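Local coordinates for polysaccharide deacetylase-like protein (Bacillus anthracis, PDB 4V33) that probably removes acetyl groups from cell-envelope polysaccharides as a zinc-dependent hydrolase, with an apparent part in osmotic stability and cell-shape maintenance, at residues T186-G191 with S260-T265; E232-N237 with S248-M253; E286-E289 with P295-A298. All coordinates share one frame; numbering follows the deposited sequence. Where two conformers were deposited one is given.

Interaction 1 (T186-G191 with S260-T265). With ZN (zinc ion), chain D.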
ATOM      1  N   THR A 186       1.960   2.954  -5.007  1.00 14.95           N
ATOM      2  CA  THR A 186       1.101   4.136  -5.011  1.00 13.43           C
ATOM      3  C   THR A 186      -0.342   3.646  -5.017  1.00 13.37           C
ATOM      4  O   THR A 186      -0.581   2.450  -5.160  1.00 15.54           O
ATOM      5  CB  THR A 186       1.370   5.046  -6.229  1.00 15.22           C
ATOM      6  OG1 THR A 186       1.239   4.294  -7.447  1.00 18.25           O
ATOM      7  CG2 THR A 186       2.775   5.631  -6.150  1.00 16.03           C
ATOM      8  N   PHE A 187      -1.316   4.542  -4.892  1.00 14.21           N
ATOM      9  CA  PHE A 187      -2.695   4.098  -4.681  1.00 14.03           C
ATOM     10  C   PHE A 187      -3.339   3.403  -5.881  1.00 17.41           C
ATOM     11  O   PHE A 187      -4.325   2.690  -5.727  1.00 17.44           O
ATOM     12  CB  PHE A 187      -3.566   5.246  -4.137  1.00 16.00           C
ATOM     13  CG  PHE A 187      -3.243   5.588  -2.717  1.00 17.34           C
ATOM     14  CD1 PHE A 187      -3.649   4.749  -1.684  1.00 17.39           C
ATOM     15  CD2 PHE A 187      -2.472   6.706  -2.409  1.00 16.31           C
ATOM     16  CE1 PHE A 187      -3.324   5.030  -0.372  1.00 19.44           C
ATOM     17  CE2 PHE A 187      -2.138   6.994  -1.092  1.00 18.19           C
ATOM     18  CZ  PHE A 187      -2.563   6.156  -0.071  1.00 20.04           C
ATOM     19  N   GLU A 188      -2.758   3.581  -7.062  1.00 16.49           N
ATOM     20  CA  GLU A 188      -3.189   2.822  -8.233  1.00 17.15           C
ATOM     21  C   GLU A 188      -2.992   1.314  -8.040  1.00 17.37           C
ATOM     22  O   GLU A 188      -3.628   0.510  -8.726  1.00 21.47           O
ATOM     23  CB  GLU A 188      -2.430   3.273  -9.480  1.00 20.85           C
ATOM     24  CG  GLU A 188      -2.696   4.711  -9.877  1.00 20.43           C
ATOM     25  CD  GLU A 188      -1.795   5.708  -9.169  1.00 19.29           C
ATOM     26  OE1 GLU A 188      -1.026   5.311  -8.264  1.00 19.78           O
ATOM     27  OE2 GLU A 188      -1.852   6.897  -9.547  1.00 20.93           O
ATOM     28  N   ARG A 189      -2.118   0.939  -7.109  1.00 17.21           N
ATOM     29  CA  ARG A 189      -1.870  -0.472  -6.815  1.00 16.67           C
ATOM     30  C   ARG A 189      -2.331  -0.841  -5.416  1.00 16.99           C
ATOM     31  O   ARG A 189      -1.756  -1.732  -4.793  1.00 18.17           O
ATOM     32  CB  ARG A 189      -0.389  -0.802  -6.977  1.00 17.22           C
ATOM     33  CG  ARG A 189       0.071  -0.831  -8.420  1.00 19.66           C
ATOM     34  CD  ARG A 189       1.521  -1.304  -8.486  1.00 19.59           C
ATOM     35  NE  ARG A 189       1.643  -2.722  -8.165  1.00 19.60           N
ATOM     36  CZ  ARG A 189       2.804  -3.350  -8.008  1.00 19.65           C
ATOM     37  NH1 ARG A 189       3.945  -2.682  -8.122  1.00 19.25           N
ATOM     38  NH2 ARG A 189       2.827  -4.651  -7.742  1.00 21.91           N
ATOM     39  N   TRP A 190      -3.359  -0.158  -4.910  1.00 16.40           N
ATOM     40  CA  TRP A 190      -3.895  -0.494  -3.593  1.00 16.35           C
ATOM     41  C   TRP A 190      -4.295  -1.971  -3.521  1.00 18.28           C
ATOM     42  O   TRP A 190      -4.111  -2.630  -2.490  1.00 17.94           O
ATOM     43  CB  TRP A 190      -5.107   0.380  -3.237  1.00 18.01           C
ATOM     44  CG  TRP A 190      -5.565   0.116  -1.845  1.00 17.00           C
ATOM     45  CD1 TRP A 190      -6.723  -0.494  -1.456  1.00 18.10           C
ATOM     46  CD2 TRP A 190      -4.846   0.417  -0.652  1.00 16.77           C
ATOM     47  NE1 TRP A 190      -6.767  -0.585  -0.084  1.00 18.80           N
ATOM     48  CE2 TRP A 190      -5.627  -0.031   0.432  1.00 18.94           C
ATOM     49  CE3 TRP A 190      -3.611   1.022  -0.391  1.00 17.51           C
ATOM     50  CZ2 TRP A 190      -5.215   0.110   1.755  1.00 17.41           C
ATOM     51  CZ3 TRP A 190      -3.202   1.161   0.919  1.00 19.00           C
ATOM     52  CH2 TRP A 190      -4.003   0.708   1.976  1.00 18.36           C
ATOM     53  N   GLY A 191      -4.826  -2.481  -4.626  1.00 18.76           N
ATOM     54  CA  GLY A 191      -5.249  -3.870  -4.702  1.00 18.93           C
ATOM     55  C   GLY A 191      -4.116  -4.877  -4.586  1.00 21.09           C
ATOM     56  O   GLY A 191      -4.373  -6.078  -4.510  1.00 20.90           O
ATOM     57  N   SER A 260       2.988   9.305  -8.686  1.00 14.93           N
ATOM     58  CA  SER A 260       1.541   9.424  -8.771  1.00 16.28           C
ATOM     59  C   SER A 260       1.199  10.796  -8.193  1.00 15.21           C
ATOM     60  O   SER A 260       1.503  11.079  -7.036  1.00 15.02           O
ATOM     61  CB  SER A 260       0.891   8.335  -7.931  1.00 17.40           C
ATOM     62  OG  SER A 260      -0.518   8.473  -7.914  1.00 19.00           O
ATOM     63  N   MET A 261       0.579  11.651  -9.001  1.00 16.07           N
ATOM     64  CA  MET A 261       0.323  13.032  -8.596  1.00 15.69           C
ATOM     65  C   MET A 261      -1.112  13.144  -8.108  1.00 14.82           C
ATOM     66  O   MET A 261      -2.059  12.975  -8.875  1.00 17.63           O
ATOM     67  CB  MET A 261       0.576  13.979  -9.773  1.00 21.72           C
ATOM     68  CG  MET A 261       0.578  15.464  -9.421  1.00 25.83           C
ATOM     69  SD  MET A 261       2.015  15.965  -8.440  1.00 24.52           S
ATOM     70  CE  MET A 261       3.247  14.993  -9.248  1.00 14.99           C
ATOM     71  N   GLN A 262      -1.262  13.399  -6.816  1.00 14.28           N
ATOM     72  CA  GLN A 262      -2.565  13.373  -6.174  1.00 13.83           C
ATOM     73  C   GLN A 262      -2.825  14.716  -5.496  1.00 15.19           C
ATOM     74  O   GLN A 262      -2.030  15.643  -5.634  1.00 14.25           O
ATOM     75  CB  GLN A 262      -2.628  12.191  -5.194  1.00 15.24           C
ATOM     76  CG  GLN A 262      -2.356  10.832  -5.876  1.00 13.73           C
ATOM     77  CD  GLN A 262      -3.405  10.504  -6.929  1.00 16.58           C
ATOM     78  OE1 GLN A 262      -4.584  10.824  -6.764  1.00 17.64           O
ATOM     79  NE2 GLN A 262      -2.977   9.874  -8.026  1.00 19.10           N
ATOM     80  N   SER A 263      -3.938  14.824  -4.780  1.00 15.72           N
ATOM     81  CA  SER A 263      -4.426  16.131  -4.325  1.00 14.32           C
ATOM     82  C   SER A 263      -4.065  16.500  -2.885  1.00 15.44           C
ATOM     83  O   SER A 263      -4.116  15.659  -1.998  1.00 14.80           O
ATOM     84  CB  SER A 263      -5.948  16.163  -4.469  1.00 15.95           C
ATOM     85  OG  SER A 263      -6.487  17.406  -4.033  1.00 16.37           O
ATOM     86  N   HIS A 264      -3.748  17.773  -2.654  1.00 13.99           N
ATOM     87  CA  HIS A 264      -3.625  18.300  -1.287  1.00 12.01           C
ATOM     88  C   HIS A 264      -4.604  19.462  -1.128  1.00 13.58           C
ATOM     89  O   HIS A 264      -4.344  20.390  -0.369  1.00 15.83           O
ATOM     90  CB  HIS A 264      -2.185  18.767  -0.999  1.00 12.95           C
ATOM     91  CG  HIS A 264      -1.781  18.713   0.450  1.00 15.31           C
ATOM     92  ND1 HIS A 264      -2.527  18.089   1.426  1.00 19.05           N
ATOM     93  CD2 HIS A 264      -0.674  19.186   1.076  1.00 15.10           C
ATOM     94  CE1 HIS A 264      -1.908  18.197   2.593  1.00 19.77           C
ATOM     95  NE2 HIS A 264      -0.784  18.866   2.409  1.00 15.27           N
ATOM     96  N   THR A 265      -5.741  19.366  -1.827  1.00 12.59           N
ATOM     97  CA  THR A 265      -6.758  20.427  -1.959  1.00 14.49           C
ATOM     98  C   THR A 265      -6.294  21.582  -2.848  1.00 15.17           C
ATOM     99  O   THR A 265      -5.167  21.592  -3.338  1.00 16.10           O
ATOM    100  CB  THR A 265      -7.314  20.979  -0.602  1.00 15.63           C
ATOM    101  OG1 THR A 265      -6.374  21.889  -0.017  1.00 15.30           O
ATOM    102  CG2 THR A 265      -7.639  19.843   0.371  1.00 16.23           C
TER
HETATM  103 ZN    ZN D1362       0.413  20.147   3.671  1.00 27.58          ZN
HETATM  104  O   HOH W   1      -0.997   7.414  -5.231  0.98 16.21           O
HETATM  105  O   HOH W   2       1.888  20.945   4.828  0.86 21.34           O

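Interaction 2 (E232-N237 with S248-M253)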
ATOM      1  N   GLU A 232       2.828  12.280  -4.677  1.00 12.51           N
ATOM      2  CA  GLU A 232       2.980  13.688  -4.351  1.00 14.46           C
ATOM      3  C   GLU A 232       1.583  14.248  -4.174  1.00 13.54           C
ATOM      4  O   GLU A 232       0.760  14.135  -5.079  1.00 15.58           O
ATOM      5  CB  GLU A 232       3.673  14.428  -5.497  1.00 14.74           C
ATOM      6  CG  GLU A 232       3.758  15.944  -5.291  1.00 15.30           C
ATOM      7  CD  GLU A 232       4.748  16.306  -4.210  1.00 16.11           C
ATOM      8  OE1 GLU A 232       5.947  15.985  -4.396  1.00 16.13           O
ATOM      9  OE2 GLU A 232       4.332  16.882  -3.178  1.00 17.14           O
ATOM     10  N   TYR A 233       1.308  14.828  -3.011  1.00 12.05           N
ATOM     11  CA  TYR A 233       0.027  15.481  -2.791  1.00 11.96           C
ATOM     12  C   TYR A 233       0.202  16.974  -3.050  1.00 12.55           C
ATOM     13  O   TYR A 233       0.766  17.695  -2.236  1.00 13.75           O
ATOM     14  CB  TYR A 233      -0.441  15.260  -1.363  1.00 13.44           C
ATOM     15  CG  TYR A 233      -0.794  13.839  -0.954  1.00 13.04           C
ATOM     16  CD1 TYR A 233      -1.953  13.223  -1.418  1.00 13.21           C
ATOM     17  CD2 TYR A 233       0.002  13.144  -0.043  1.00 13.72           C
ATOM     18  CE1 TYR A 233      -2.302  11.937  -1.002  1.00 14.37           C
ATOM     19  CE2 TYR A 233      -0.336  11.868   0.382  1.00 14.62           C
ATOM     20  CZ  TYR A 233      -1.494  11.282  -0.089  1.00 14.68           C
ATOM     21  OH  TYR A 233      -1.839  10.028   0.345  1.00 15.16           O
ATOM     22  N   MET A 234      -0.294  17.429  -4.196  1.00 13.60           N
ATOM     23  CA  MET A 234      -0.042  18.776  -4.691  1.00 13.77           C
ATOM     24  C   MET A 234      -1.094  19.770  -4.215  1.00 13.45           C
ATOM     25  O   MET A 234      -2.297  19.511  -4.344  1.00 14.86           O
ATOM     26  CB  MET A 234      -0.062  18.736  -6.226  1.00 16.33           C
ATOM     27  CG  MET A 234       0.218  20.066  -6.907  1.00 15.19           C
ATOM     28  SD  MET A 234       1.996  20.376  -6.931  1.00 16.04           S
ATOM     29  CE  MET A 234       2.039  22.122  -6.497  1.00 16.31           C
ATOM     30  N   ILE A 235      -0.657  20.901  -3.660  1.00 13.26           N
ATOM     31  CA  ILE A 235      -1.571  22.021  -3.439  1.00 13.43           C
ATOM     32  C   ILE A 235      -1.860  22.571  -4.828  1.00 12.46           C
ATOM     33  O   ILE A 235      -0.992  23.176  -5.450  1.00 14.75           O
ATOM     34  CB  ILE A 235      -0.954  23.100  -2.528  1.00 11.24           C
ATOM     35  CG1 ILE A 235      -0.731  22.523  -1.126  1.00 12.99           C
ATOM     36  CG2 ILE A 235      -1.889  24.325  -2.444  1.00 12.14           C
ATOM     37  CD1 ILE A 235       0.191  23.386  -0.257  1.00 13.30           C
ATOM     38  N   VAL A 236      -3.065  22.323  -5.346  1.00 13.25           N
ATOM     39  CA  VAL A 236      -3.268  22.435  -6.783  1.00 14.83           C
ATOM     40  C   VAL A 236      -3.124  23.873  -7.300  1.00 14.41           C
ATOM     41  O   VAL A 236      -2.583  24.108  -8.382  1.00 15.89           O
ATOM     42  CB  VAL A 236      -4.596  21.775  -7.216  1.00 15.10           C
ATOM     43  CG1 VAL A 236      -4.802  21.900  -8.719  1.00 18.35           C
ATOM     44  CG2 VAL A 236      -4.600  20.294  -6.803  1.00 17.70           C
ATOM     45  N   ASN A 237      -3.552  24.851  -6.509  1.00 14.12           N
ATOM     46  CA  ASN A 237      -3.415  26.237  -6.949  1.00 15.03           C
ATOM     47  C   ASN A 237      -1.973  26.723  -7.022  1.00 13.91           C
ATOM     48  O   ASN A 237      -1.703  27.784  -7.583  1.00 16.42           O
ATOM     49  CB  ASN A 237      -4.244  27.180  -6.073  1.00 15.18           C
ATOM     50  CG  ASN A 237      -5.722  27.056  -6.340  1.00 18.19           C
ATOM     51  OD1 ASN A 237      -6.161  26.170  -7.082  1.00 17.80           O
ATOM     52  ND2 ASN A 237      -6.509  27.950  -5.746  1.00 16.50           N
ATOM     53  N   SER A 248       5.958  21.586 -16.021  1.00 21.11           N
ATOM     54  CA  SER A 248       6.984  20.733 -16.617  0.53 22.26           C
ATOM     55  C   SER A 248       7.585  19.756 -15.605  1.00 22.33           C
ATOM     56  O   SER A 248       7.879  18.613 -15.958  1.00 23.01           O
ATOM     57  CB  SER A 248       8.072  21.559 -17.313  0.53 23.95           C
ATOM     58  OG  SER A 248       8.756  22.396 -16.401  0.53 23.33           O
ATOM     59  N   ASP A 249       7.757  20.191 -14.355  1.00 18.05           N
ATOM     60  CA  ASP A 249       8.250  19.298 -13.299  1.00 17.02           C
ATOM     61  C   ASP A 249       7.294  18.131 -13.111  1.00 19.92           C
ATOM     62  O   ASP A 249       7.702  16.972 -13.049  1.00 17.49           O
ATOM     63  CB  ASP A 249       8.356  20.018 -11.948  1.00 17.63           C
ATOM     64  CG  ASP A 249       9.471  21.037 -11.903  1.00 22.37           C
ATOM     65  OD1 ASP A 249      10.430  20.929 -12.689  1.00 22.17           O
ATOM     66  OD2 ASP A 249       9.385  21.949 -11.057  1.00 21.18           O
ATOM     67  N   ILE A 250       6.011  18.449 -12.988  1.00 18.12           N
ATOM     68  CA  ILE A 250       4.998  17.426 -12.781  1.00 17.96           C
ATOM     69  C   ILE A 250       4.967  16.439 -13.945  1.00 20.78           C
ATOM     70  O   ILE A 250       4.870  15.230 -13.742  1.00 20.87           O
ATOM     71  CB  ILE A 250       3.613  18.067 -12.573  1.00 17.63           C
ATOM     72  CG1 ILE A 250       3.573  18.744 -11.203  1.00 16.73           C
ATOM     73  CG2 ILE A 250       2.511  17.022 -12.692  1.00 20.42           C
ATOM     74  CD1 ILE A 250       2.361  19.632 -10.995  1.00 19.13           C
ATOM     75  N   LYS A 251       5.058  16.952 -15.166  1.00 20.78           N
ATOM     76  CA  LYS A 251       5.033  16.076 -16.329  1.00 24.37           C
ATOM     77  C   LYS A 251       6.245  15.143 -16.342  1.00 26.49           C
ATOM     78  O   LYS A 251       6.120  13.966 -16.658  1.00 24.00           O
ATOM     79  CB  LYS A 251       4.910  16.888 -17.622  1.00 27.26           C
ATOM     80  CG  LYS A 251       3.487  17.392 -17.878  1.00 37.32           C
ATOM     81  CD  LYS A 251       3.420  18.324 -19.081  1.00 43.35           C
ATOM     82  CE  LYS A 251       1.990  18.497 -19.584  1.00 50.75           C
ATOM     83  NZ  LYS A 251       1.067  19.007 -18.530  1.00 52.54           N
ATOM     84  N   GLU A 252       7.407  15.657 -15.956  1.00 24.11           N
ATOM     85  CA  GLU A 252       8.605  14.827 -15.869  1.00 24.17           C
ATOM     86  C   GLU A 252       8.428  13.734 -14.808  1.00 21.11           C
ATOM     87  O   GLU A 252       8.768  12.567 -15.031  1.00 23.00           O
ATOM     88  CB  GLU A 252       9.822  15.697 -15.554  1.00 27.29           C
ATOM     89  CG  GLU A 252      11.159  14.996 -15.662  1.00 39.29           C
ATOM     90  CD  GLU A 252      12.329  15.953 -15.486  1.00 37.29           C
ATOM     91  OE1 GLU A 252      12.117  17.182 -15.573  1.00 37.12           O
ATOM     92  OE2 GLU A 252      13.459  15.476 -15.260  1.00 54.10           O
ATOM     93  N   MET A 253       7.885  14.114 -13.658  1.00 18.98           N
ATOM     94  CA  MET A 253       7.693  13.175 -12.555  1.00 17.22           C
ATOM     95  C   MET A 253       6.703  12.081 -12.924  1.00 19.38           C
ATOM     96  O   MET A 253       6.930  10.904 -12.645  1.00 20.01           O
ATOM     97  CB  MET A 253       7.212  13.922 -11.311  1.00 16.99           C
ATOM     98  CG  MET A 253       8.278  14.813 -10.705  1.00 15.59           C
ATOM     99  SD  MET A 253       7.613  16.039  -9.563  1.00 18.90           S
ATOM    100  CE  MET A 253       7.350  15.019  -8.123  1.00 25.72           C
TER

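Interaction 3 (E286-E289 with P295-A298)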
ATOM      1  N   GLU A 286     -10.165  17.833 -10.364  1.00 19.63           N
ATOM      2  CA  GLU A 286     -10.393  18.007 -11.797  1.00 20.02           C
ATOM      3  C   GLU A 286      -9.260  18.776 -12.479  1.00 20.06           C
ATOM      4  O   GLU A 286      -8.816  18.399 -13.565  1.00 23.92           O
ATOM      5  CB  GLU A 286     -11.740  18.695 -12.047  1.00 22.62           C
ATOM      6  CG  GLU A 286     -12.916  17.887 -11.546  1.00 28.10           C
ATOM      7  CD  GLU A 286     -14.223  18.661 -11.555  1.00 37.79           C
ATOM      8  OE1 GLU A 286     -14.195  19.898 -11.747  1.00 36.85           O
ATOM      9  OE2 GLU A 286     -15.277  18.021 -11.366  1.00 43.34           O
ATOM     10  N   LYS A 287      -8.804  19.854 -11.845  1.00 18.64           N
ATOM     11  CA  LYS A 287      -7.727  20.662 -12.401  1.00 19.24           C
ATOM     12  C   LYS A 287      -6.420  19.869 -12.482  1.00 19.88           C
ATOM     13  O   LYS A 287      -5.698  19.943 -13.478  1.00 22.69           O
ATOM     14  CB  LYS A 287      -7.520  21.915 -11.550  1.00 22.67           C
ATOM     15  CG  LYS A 287      -6.493  22.883 -12.111  1.00 31.37           C
ATOM     16  CD  LYS A 287      -6.394  24.132 -11.244  1.00 47.25           C
ATOM     17  CE  LYS A 287      -6.052  25.361 -12.076  1.00 49.26           C
ATOM     18  NZ  LYS A 287      -5.563  26.476 -11.213  1.00 41.00           N
ATOM     19  N   LEU A 288      -6.121  19.106 -11.436  1.00 18.12           N
ATOM     20  CA  LEU A 288      -4.894  18.319 -11.418  1.00 17.88           C
ATOM     21  C   LEU A 288      -4.902  17.223 -12.491  1.00 20.75           C
ATOM     22  O   LEU A 288      -3.884  16.981 -13.136  1.00 20.81           O
ATOM     23  CB  LEU A 288      -4.656  17.726 -10.025  1.00 17.05           C
ATOM     24  CG  LEU A 288      -3.318  17.011  -9.817  1.00 16.80           C
ATOM     25  CD1 LEU A 288      -2.158  17.959 -10.073  1.00 18.80           C
ATOM     26  CD2 LEU A 288      -3.262  16.478  -8.399  1.00 17.68           C
ATOM     27  N   GLU A 289      -6.058  16.592 -12.700  1.00 20.45           N
ATOM     28  CA  GLU A 289      -6.206  15.576 -13.741  1.00 21.39           C
ATOM     29  C   GLU A 289      -5.914  16.136 -15.130  1.00 23.86           C
ATOM     30  O   GLU A 289      -5.333  15.449 -15.970  1.00 25.59           O
ATOM     31  CB  GLU A 289      -7.611  14.960 -13.709  1.00 21.20           C
ATOM     32  CG  GLU A 289      -7.796  13.968 -12.574  1.00 24.55           C
ATOM     33  CD  GLU A 289      -9.169  13.332 -12.542  1.00 29.30           C
ATOM     34  OE1 GLU A 289     -10.113  13.898 -13.139  1.00 31.92           O
ATOM     35  OE2 GLU A 289      -9.308  12.261 -11.914  1.00 24.45           O
ATOM     36  N   PRO A 295      -5.629   9.797 -13.637  1.00 23.06           N
ATOM     37  CA  PRO A 295      -6.677   9.956 -12.622  1.00 25.18           C
ATOM     38  C   PRO A 295      -6.135  10.408 -11.272  1.00 20.79           C
ATOM     39  O   PRO A 295      -5.036  10.012 -10.857  1.00 20.32           O
ATOM     40  CB  PRO A 295      -7.258   8.544 -12.494  1.00 23.54           C
ATOM     41  CG  PRO A 295      -6.967   7.903 -13.812  1.00 25.73           C
ATOM     42  CD  PRO A 295      -5.626   8.443 -14.218  1.00 22.22           C
ATOM     43  N   VAL A 296      -6.913  11.248 -10.603  1.00 18.07           N
ATOM     44  CA  VAL A 296      -6.637  11.652  -9.234  1.00 18.22           C
ATOM     45  C   VAL A 296      -7.657  10.965  -8.334  1.00 21.30           C
ATOM     46  O   VAL A 296      -8.871  11.172  -8.475  1.00 22.44           O
ATOM     47  CB  VAL A 296      -6.693  13.184  -9.095  1.00 17.95           C
ATOM     48  CG1 VAL A 296      -6.679  13.608  -7.624  1.00 17.32           C
ATOM     49  CG2 VAL A 296      -5.523  13.801  -9.850  1.00 19.74           C
ATOM     50  N   ILE A 297      -7.153  10.110  -7.445  1.00 16.77           N
ATOM     51  CA  ILE A 297      -7.983   9.236  -6.624  1.00 17.25           C
ATOM     52  C   ILE A 297      -7.716   9.389  -5.129  1.00 15.44           C
ATOM     53  O   ILE A 297      -8.400   8.775  -4.307  1.00 18.30           O
ATOM     54  CB  ILE A 297      -7.759   7.755  -7.000  1.00 19.12           C
ATOM     55  CG1 ILE A 297      -6.294   7.361  -6.794  1.00 20.20           C
ATOM     56  CG2 ILE A 297      -8.161   7.512  -8.447  1.00 21.71           C
ATOM     57  CD1 ILE A 297      -5.993   5.897  -7.133  1.00 23.09           C
ATOM     58  N   ALA A 298      -6.710  10.185  -4.777  1.00 15.20           N
ATOM     59  CA  ALA A 298      -6.273  10.289  -3.389  1.00 14.15           C
ATOM     60  C   ALA A 298      -6.046  11.729  -2.957  1.00 15.51           C
ATOM     61  O   ALA A 298      -5.649  12.580  -3.762  1.00 15.74           O
ATOM     62  CB  ALA A 298      -4.996   9.476  -3.178  1.00 15.63           C
TER

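Interaction 1 (T186-G191 with S260-T265)
S260 and E188 are joined by a short hydrogen bond, 2.6 Å from OG to OE2, with the serine hydroxyl as donor. It reaches the syn lone pair of OE2, on the side facing OE1, so OE1 is also near. Close by, the CB atoms of T186 and S260 touch at 3.7 Å, a fit that small side chains allow between the two backbones. The hydroxyl of S260 also accepts: Q262 NE2 donates to OG over 2.8 Å at 153°, from two residues along the strand, and a water gives OG a proton while taking one from F187 N. One donor and two acceptor roles thus fix the rotation of this buried group.

S260–S263 belongs to strand 259-263 of the parallel sheet, consistent with the distorted (beta/alpha) barrel of polysaccharide deacetylases. The 3-10 turn carrying E188 meets the start of this strand, whereas H264, just beyond its end, binds zinc through NE2 at 2.2 Å, alongside D206 and H268.

In the next shell, T186 OG1 donates to E188 OE1 over 2.6 Å, nearly along the C–O axis. The glutamate is folded back for this by its bend about CB–CG (chi2 86°), and each of its oxygens is then held by a hydroxyl, as suits an acceptor with two such sites. An amide suits position 262 because it serves both ways: while NE2 steadies S260, OE1 accepts from I297 N and A298 N. At the zinc end, H264 ND1 is hydrogen-bonded to A300 O.

Interaction 2 (E232-N237 with S248-M253)
CG of M234 stands opposite the backbone N across the CA–CB bond (chi1 -179°), and a bend at the following bond turns the sulfur toward I250 on the helix. The extended CG1–CD1 branch of I250 carries CD1 to meet it between strand and helix. SD and CD1 touch at 4.1 Å, the two side chains crossing obliquely.

Two residues earlier on the strand, E232 meets M253. E232 leaves the strand in the same way as M234 and likewise bends about CB–CG, and its OE1 lies 4.1 Å from CE of M253. The thioether terminus does the touching here.

Strand 230-234 and helix 247-255 are the first two elements of a beta-alpha-beta unit completed by strand 259-263. E232 and M234, two apart on the strand, both turn to the helix-facing side of the sheet. The CA atoms of the two segments come no closer than 9.4 Å (E232 to I250), so side chains must bridge the distance, and in each pair one partner is a flexible, unbranched methionine: M234 from the strand, M253 from the helix. M253 packs further on M212 and F259.

No hydrogen bond crosses this interface; its cohesion is mainly dispersive. The buried carboxylate of E232 looks elsewhere for polar company, with a weak hydrogen bond from G207 N to OE2, while the slightly electropositive methyl of M253 is probably a tolerable neighbour for OE1.

Interaction 3 (E286-E289 with P295-A298)
The carboxylate of E289 is the flat group that V296 and P295 meet. V296 N approaches OE2 on its anti lone pair, the side away from OE1. P295 CA, 3.6 Å from OE2, is displaced to one side of the carboxylate plane, and V296 CG2 lies to the other, meeting the glutamate lower down its chain at CG.

The contact sits where helix 277-292 hands over to strand 298-300, an alpha-to-beta connection in the parallel barrel-like sheet of the deacetylase domain. The chain doubles back after the helix, so that the CA atoms of E289 and P295 come within 5.7 Å. Glutamate suits the outer edge of this turn: it is partly exposed, yet long enough to cross to the returning backbone. It does so with CG opposite its carbonyl carbon (chi1 -76°) and the chain extended from there. Proline, which has no N–H of its own to satisfy, occupies the exposed corner just before the V296 amide that E289 accepts.

Farther in, the contact is apolar. The beta-branched V296 presents one methyl, CG2, to both helix residues at once, 3.6 Å from CG of E289 and 3.8 Å from CD2 of L288, whose side chain it crosses at about a right angle. L288 in turn rests on M261, and V296 on Q262 and S263, which ties the turn to strand 259-263; Y318, in a loop, also touches V296. The backbone of V296 is gripped by a nearly linear bond, N to OE2 of E289 at 2.9 Å with an N–H···O angle of 178°.

Strand 259-263, part of interaction 1, is flanked by the other two contacts. Interaction 2 joins the neighbouring strand 230-234 to helix 247-255, with centres of interactions 1 and 2 about 12 Å apart; the centre of interaction 3 is about 9 Å from that of interaction 1 and 11 Å from that of interaction 2. Along the chain, interaction 2 is nested within the loop closed by interaction 1, and interaction 3 follows both. A backbone hydrogen bond from Q262 N to E232 O, and probably one from H264 N to M234 O, join interactions 1 and 2, while V236 packs on K287 between interactions 2 and 3. Helices 247-255 and 277-292 thus lie beside the sheet in which strand 259-263 leads to zinc ligand H264.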